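Local coordinates for alternansucrase (Leuconostoc mesenteroides, PDB 6HVG), which belongs to glycosyl hydrolase family 70, joining a TIM-barrel-type domain to choline-binding-type repeats, and carries a bound calcium ion, at residues A[807-812]-A[912-917]; A[950-955]-A[998-1003]. One frame throughout, in Å; residues are numbered along the deposited sequence.

Interaction 1 of 2, residues A[807-812]-A[912-917]; sequences LPSAYA and VIVGNN
Helix 807-814, which precedes barrel strand 821-825, packs on the large antiparallel sheet most of whose strands lie, in sequence, between that strand and barrel strand 1045-1047, with Ser809 and Ala812 facing Val914 and Val912 of strand 910-915. The arrangement is consistent with the barrel meeting the beta-rich domain C of family 70 enzymes. Ser809 and Ala812 lie one helical turn apart, while Val912 and Val914 are alternate residues on one face of the strand (CA to CA 6.6 Å). The helix and strand therefore match in two steps, in opposite chain senses, with CA separations of 6.5 Å for Ser809 and Val914 and 7.2 Å for Ala812 and Val912. No hydrogen bond crosses the contact. Leu1004, on the adjoining strand 1003-1009, also touches Ser809 and Ala812, and Leu691 of helix 681-692 packs on Val914. Val914 presents CG2, the methyl anti to its backbone N, to the CB of Ser809 at 3.7 Å, so the serine takes part through its carbon. In Val912 it is CG1 that stands anti to N (chi1 -178°), and this methyl approaches Ala812 CB at 4.1 Å.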
loop_
_atom_site.group_PDB
_atom_site.type_symbol
_atom_site.label_atom_id
_atom_site.label_comp_id
_atom_site.label_asym_id
_atom_site.label_seq_id
_atom_site.Cartn_x
_atom_site.Cartn_y
_atom_site.Cartn_z
ATOM N N LEU A 807 11.509 -19.602 -13.897
ATOM C CA LEU A 807 12.601 -18.644 -13.807
ATOM C C LEU A 807 13.803 -18.965 -14.712
ATOM O O LEU A 807 14.349 -18.048 -15.341
ATOM C CB LEU A 807 13.038 -18.463 -12.355
ATOM C CG LEU A 807 12.038 -17.634 -11.526
ATOM C CD1 LEU A 807 12.479 -17.522 -10.088
ATOM C CD2 LEU A 807 11.851 -16.244 -12.095
ATOM N N PRO A 808 14.210 -20.246 -14.801
ATOM C CA PRO A 808 15.261 -20.581 -15.761
ATOM C C PRO A 808 14.920 -20.217 -17.207
ATOM O O PRO A 808 15.763 -19.694 -17.926
ATOM C CB PRO A 808 15.396 -22.099 -15.604
ATOM C CG PRO A 808 15.044 -22.332 -14.186
ATOM C CD PRO A 808 13.925 -21.371 -13.900
ATOM N N SER A 809 13.693 -20.492 -17.622
ATOM C CA SER A 809 13.268 -20.213 -18.985
ATOM C C SER A 809 13.225 -18.717 -19.221
ATOM O O SER A 809 13.588 -18.234 -20.292
ATOM C CB SER A 809 11.898 -20.865 -19.260
ATOM O OG SER A 809 11.819 -22.162 -18.680
ATOM N N ALA A 810 12.758 -17.987 -18.220
ATOM C CA ALA A 810 12.722 -16.530 -18.279
ATOM C C ALA A 810 14.128 -15.941 -18.427
ATOM O O ALA A 810 14.332 -15.052 -19.239
ATOM C CB ALA A 810 12.047 -15.974 -17.031
ATOM N N TYR A 811 15.087 -16.440 -17.647
ATOM C CA TYR A 811 16.485 -16.020 -17.782
ATOM C C TYR A 811 17.101 -16.422 -19.131
ATOM O O TYR A 811 17.885 -15.677 -19.700
ATOM C CB TYR A 811 17.339 -16.502 -16.601
ATOM C CG TYR A 811 17.282 -15.541 -15.424
ATOM C CD1 TYR A 811 18.152 -14.478 -15.337
ATOM C CD2 TYR A 811 16.341 -15.684 -14.423
ATOM C CE1 TYR A 811 18.096 -13.587 -14.272
ATOM C CE2 TYR A 811 16.276 -14.807 -13.357
ATOM C CZ TYR A 811 17.153 -13.759 -13.286
ATOM O OH TYR A 811 17.092 -12.869 -12.239
ATOM N N ALA A 812 16.715 -17.565 -19.672
ATOM C CA ALA A 812 17.199 -17.967 -20.990
ATOM C C ALA A 812 16.866 -16.898 -22.016
ATOM O O ALA A 812 17.700 -16.554 -22.861
ATOM C CB ALA A 812 16.607 -19.305 -21.414
ATOM N N VAL A 912 17.381 -20.768 -28.669
ATOM C CA VAL A 912 16.554 -20.951 -27.474
ATOM C C VAL A 912 15.117 -21.321 -27.856
ATOM O O VAL A 912 14.500 -20.665 -28.698
ATOM C CB VAL A 912 16.546 -19.709 -26.604
ATOM C CG1 VAL A 912 15.722 -19.945 -25.339
ATOM C CG2 VAL A 912 17.967 -19.341 -26.248
ATOM N N ILE A 913 14.635 -22.411 -27.253
ATOM C CA ILE A 913 13.273 -22.885 -27.400
ATOM C C ILE A 913 12.632 -22.904 -26.016
ATOM O O ILE A 913 13.190 -23.500 -25.090
ATOM C CB ILE A 913 13.234 -24.305 -27.988
ATOM C CG1 ILE A 913 14.042 -24.362 -29.290
ATOM C CG2 ILE A 913 11.787 -24.724 -28.236
ATOM C CD1 ILE A 913 14.305 -25.767 -29.768
ATOM N N VAL A 914 11.456 -22.291 -25.879
ATOM C CA VAL A 914 10.771 -22.238 -24.585
ATOM C C VAL A 914 9.259 -22.367 -24.721
ATOM O O VAL A 914 8.670 -21.883 -25.667
ATOM C CB VAL A 914 11.160 -20.971 -23.800
ATOM C CG1 VAL A 914 11.181 -19.774 -24.705
ATOM C CG2 VAL A 914 10.245 -20.721 -22.610
ATOM N N GLY A 915 8.653 -23.056 -23.758
ATOM C CA GLY A 915 7.208 -23.242 -23.700
ATOM C C GLY A 915 6.680 -23.055 -22.297
ATOM O O GLY A 915 7.429 -23.166 -21.331
ATOM N N ASN A 916 5.379 -22.782 -22.194
ATOM C CA ASN A 916 4.697 -22.531 -20.910
ATOM C C ASN A 916 3.634 -23.565 -20.606
ATOM O O ASN A 916 2.727 -23.306 -19.827
ATOM C CB ASN A 916 4.055 -21.137 -20.924
ATOM C CG ASN A 916 3.058 -20.958 -22.059
ATOM O OD1 ASN A 916 2.528 -21.920 -22.607
ATOM N ND2 ASN A 916 2.799 -19.709 -22.411
ATOM N N ASN A 917 3.759 -24.738 -21.220
ATOM C CA ASN A 917 2.763 -25.786 -21.110
ATOM C C ASN A 917 3.411 -27.093 -20.640
ATOM O O ASN A 917 4.019 -27.812 -21.441
ATOM C CB ASN A 917 2.084 -25.964 -22.462
ATOM C CG ASN A 917 0.988 -27.000 -22.430
ATOM O OD1 ASN A 917 0.731 -27.638 -21.398
ATOM N ND2 ASN A 917 0.334 -27.178 -23.566
#

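Interaction 2 of 2, residues A[950-955]-A[998-1003]; sequences SGIDVY and ALISGY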
loop_
_atom_site.group_PDB
_atom_site.type_symbol
_atom_site.label_atom_id
_atom_site.label_comp_id
_atom_site.label_asym_id
_atom_site.label_seq_id
_atom_site.Cartn_x
_atom_site.Cartn_y
_atom_site.Cartn_z
ATOM N N SER A 950 12.350 -34.524 -14.319
ATOM C CA SER A 950 12.903 -34.377 -12.960
ATOM C C SER A 950 13.698 -33.079 -12.744
ATOM O O SER A 950 13.894 -32.652 -11.605
ATOM C CB SER A 950 13.779 -35.579 -12.616
ATOM O OG SER A 950 14.771 -35.755 -13.592
ATOM N N GLY A 951 14.165 -32.465 -13.827
ATOM C CA GLY A 951 14.852 -31.174 -13.742
ATOM C C GLY A 951 15.187 -30.576 -15.103
ATOM O O GLY A 951 14.458 -30.767 -16.087
ATOM N N ILE A 952 16.294 -29.840 -15.147
ATOM C CA ILE A 952 16.872 -29.342 -16.391
ATOM C C ILE A 952 18.338 -29.724 -16.358
ATOM O O ILE A 952 19.043 -29.330 -15.447
ATOM C CB ILE A 952 16.762 -27.799 -16.529
ATOM C CG1 ILE A 952 15.303 -27.340 -16.460
ATOM C CG2 ILE A 952 17.365 -27.337 -17.850
ATOM C CD1 ILE A 952 15.108 -25.852 -16.249
ATOM N N ASP A 953 18.780 -30.505 -17.339
ATOM C CA ASP A 953 20.183 -30.874 -17.461
ATOM C C ASP A 953 20.979 -29.701 -18.004
ATOM O O ASP A 953 20.515 -28.974 -18.865
ATOM C CB ASP A 953 20.362 -32.074 -18.394
ATOM C CG ASP A 953 19.823 -33.377 -17.804
ATOM O OD1 ASP A 953 19.861 -33.561 -16.568
ATOM O OD2 ASP A 953 19.374 -34.236 -18.598
ATOM N N VAL A 954 22.190 -29.539 -17.481
ATOM C CA VAL A 954 23.122 -28.488 -17.897
ATOM C C VAL A 954 24.410 -29.138 -18.423
ATOM O O VAL A 954 25.007 -29.987 -17.758
ATOM C CB VAL A 954 23.454 -27.559 -16.707
ATOM C CG1 VAL A 954 24.576 -26.598 -17.059
ATOM C CG2 VAL A 954 22.203 -26.813 -16.260
ATOM N N TYR A 955 24.844 -28.725 -19.608
ATOM C CA TYR A 955 26.032 -29.313 -20.240
ATOM C C TYR A 955 27.146 -28.280 -20.292
ATOM O O TYR A 955 27.020 -27.257 -20.973
ATOM C CB TYR A 955 25.682 -29.830 -21.641
ATOM C CG TYR A 955 24.582 -30.870 -21.620
ATOM C CD1 TYR A 955 24.818 -32.145 -21.121
ATOM C CD2 TYR A 955 23.299 -30.571 -22.063
ATOM C CE1 TYR A 955 23.813 -33.101 -21.062
ATOM C CE2 TYR A 955 22.280 -31.515 -21.995
ATOM C CZ TYR A 955 22.550 -32.778 -21.503
ATOM O OH TYR A 955 21.570 -33.723 -21.460
ATOM N N ALA A 998 10.341 -28.617 -9.981
ATOM C CA ALA A 998 10.740 -27.376 -9.321
ATOM C C ALA A 998 11.384 -26.339 -10.265
ATOM O O ALA A 998 11.195 -25.136 -10.083
ATOM C CB ALA A 998 11.679 -27.666 -8.158
ATOM N N LEU A 999 12.136 -26.797 -11.263
ATOM C CA LEU A 999 12.880 -25.892 -12.158
ATOM C C LEU A 999 12.076 -25.413 -13.391
ATOM O O LEU A 999 12.421 -24.386 -13.993
ATOM C CB LEU A 999 14.190 -26.551 -12.614
ATOM C CG LEU A 999 15.180 -26.900 -11.497
ATOM C CD1 LEU A 999 16.186 -27.940 -11.959
ATOM C CD2 LEU A 999 15.900 -25.667 -10.978
ATOM N N ILE A 1000 11.019 -26.133 -13.778
ATOM C CA ILE A 1000 10.249 -25.737 -14.961
ATOM C C ILE A 1000 8.787 -26.206 -14.943
ATOM O O ILE A 1000 8.452 -27.238 -14.367
ATOM C CB ILE A 1000 10.959 -26.198 -16.261
ATOM C CG1 ILE A 1000 10.323 -25.559 -17.496
ATOM C CG2 ILE A 1000 10.953 -27.707 -16.405
ATOM C CD1 ILE A 1000 11.168 -25.654 -18.752
ATOM N N SER A 1001 7.937 -25.407 -15.579
ATOM C CA SER A 1001 6.574 -25.766 -15.930
ATOM C C SER A 1001 6.401 -25.385 -17.394
ATOM O O SER A 1001 5.836 -24.336 -17.715
ATOM C CB SER A 1001 5.560 -25.008 -15.078
ATOM O OG SER A 1001 5.821 -25.180 -13.689
ATOM N N GLY A 1002 6.887 -26.258 -18.270
ATOM C CA GLY A 1002 6.877 -26.031 -19.715
ATOM C C GLY A 1002 8.062 -26.712 -20.369
ATOM O O GLY A 1002 8.518 -27.761 -19.901
ATOM N N TYR A 1003 8.568 -26.122 -21.448
ATOM C CA TYR A 1003 9.760 -26.656 -22.133
ATOM C C TYR A 1003 10.890 -25.634 -22.176
ATOM O O TYR A 1003 10.622 -24.440 -22.244
ATOM C CB TYR A 1003 9.442 -27.083 -23.574
ATOM C CG TYR A 1003 10.653 -27.680 -24.234
ATOM C CD1 TYR A 1003 11.045 -28.972 -23.946
ATOM C CD2 TYR A 1003 11.455 -26.936 -25.081
ATOM C CE1 TYR A 1003 12.179 -29.520 -24.513
ATOM C CE2 TYR A 1003 12.586 -27.489 -25.660
ATOM C CZ TYR A 1003 12.939 -28.778 -25.367
ATOM O OH TYR A 1003 14.059 -29.333 -25.934
#
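Ile952 sets its CG1 beside the backbone N (chi1 -58°) and then extends (chi2 166°), carrying CD1 to the base of the Leu999 side chain; Leu999 likewise starts beside its own N (chi1 -61°) and sends CD1 back to the backbone of Gly951 and Ile952. The two side chains cross obliquely, each reaching toward the root of the other. Ile952 CD1 lies 3.8 Å from Leu999 CB and also 3.8 Å from the carbonyl O of Leu999, and a third approach, 4.2 Å to Ile1000 CB, seats the same methyl between neighbouring residues. In return Leu999 CD1 sits 3.7 Å from Ile952 N and 3.9 Å from the CA of Gly951. Strand 952-954 pairs with strand 940-947 in the large antiparallel sheet, whereas Leu999 and Ile1000 lie in the link between strands 995-997 and 1003-1009, just before the chain turns a corner at 1001-1002. Both approaches begin with an Asx turn: Asn948 OD1 accepts the N-H groups of Ser950 and Gly951, and Asn997 OD1 accepts that of Leu999. Pro808 of helix 807-814 and Val945 of strand 940-947 also touch Ile952, which is buried, whereas Leu999 stays partly exposed.

In the fold
From the N terminus, the chain enters interaction 1 at helix 807-814, passes through barrel strand 821-825 and helix 844-857 into the large antiparallel sheet, and closes a loop of 99 intervening residues at strand 910-915. Interaction 2 opens at 950-955 and closes a shorter loop of 42 residues, free of helix, at 998-1003. The two are in series, neither nesting nor crossing. In space their centres lie 9 Å apart: Gly915 N probably hydrogen-bonds to Tyr1003 O at 2.8 Å, and Pro808 CG rests 3.3 Å from Leu999 O. Helix 807-814, one side of interaction 1, thus also borders interaction 2; interaction 1 joins it to the sheet, interaction 2 strand 952-954 to the link before 1003-1009.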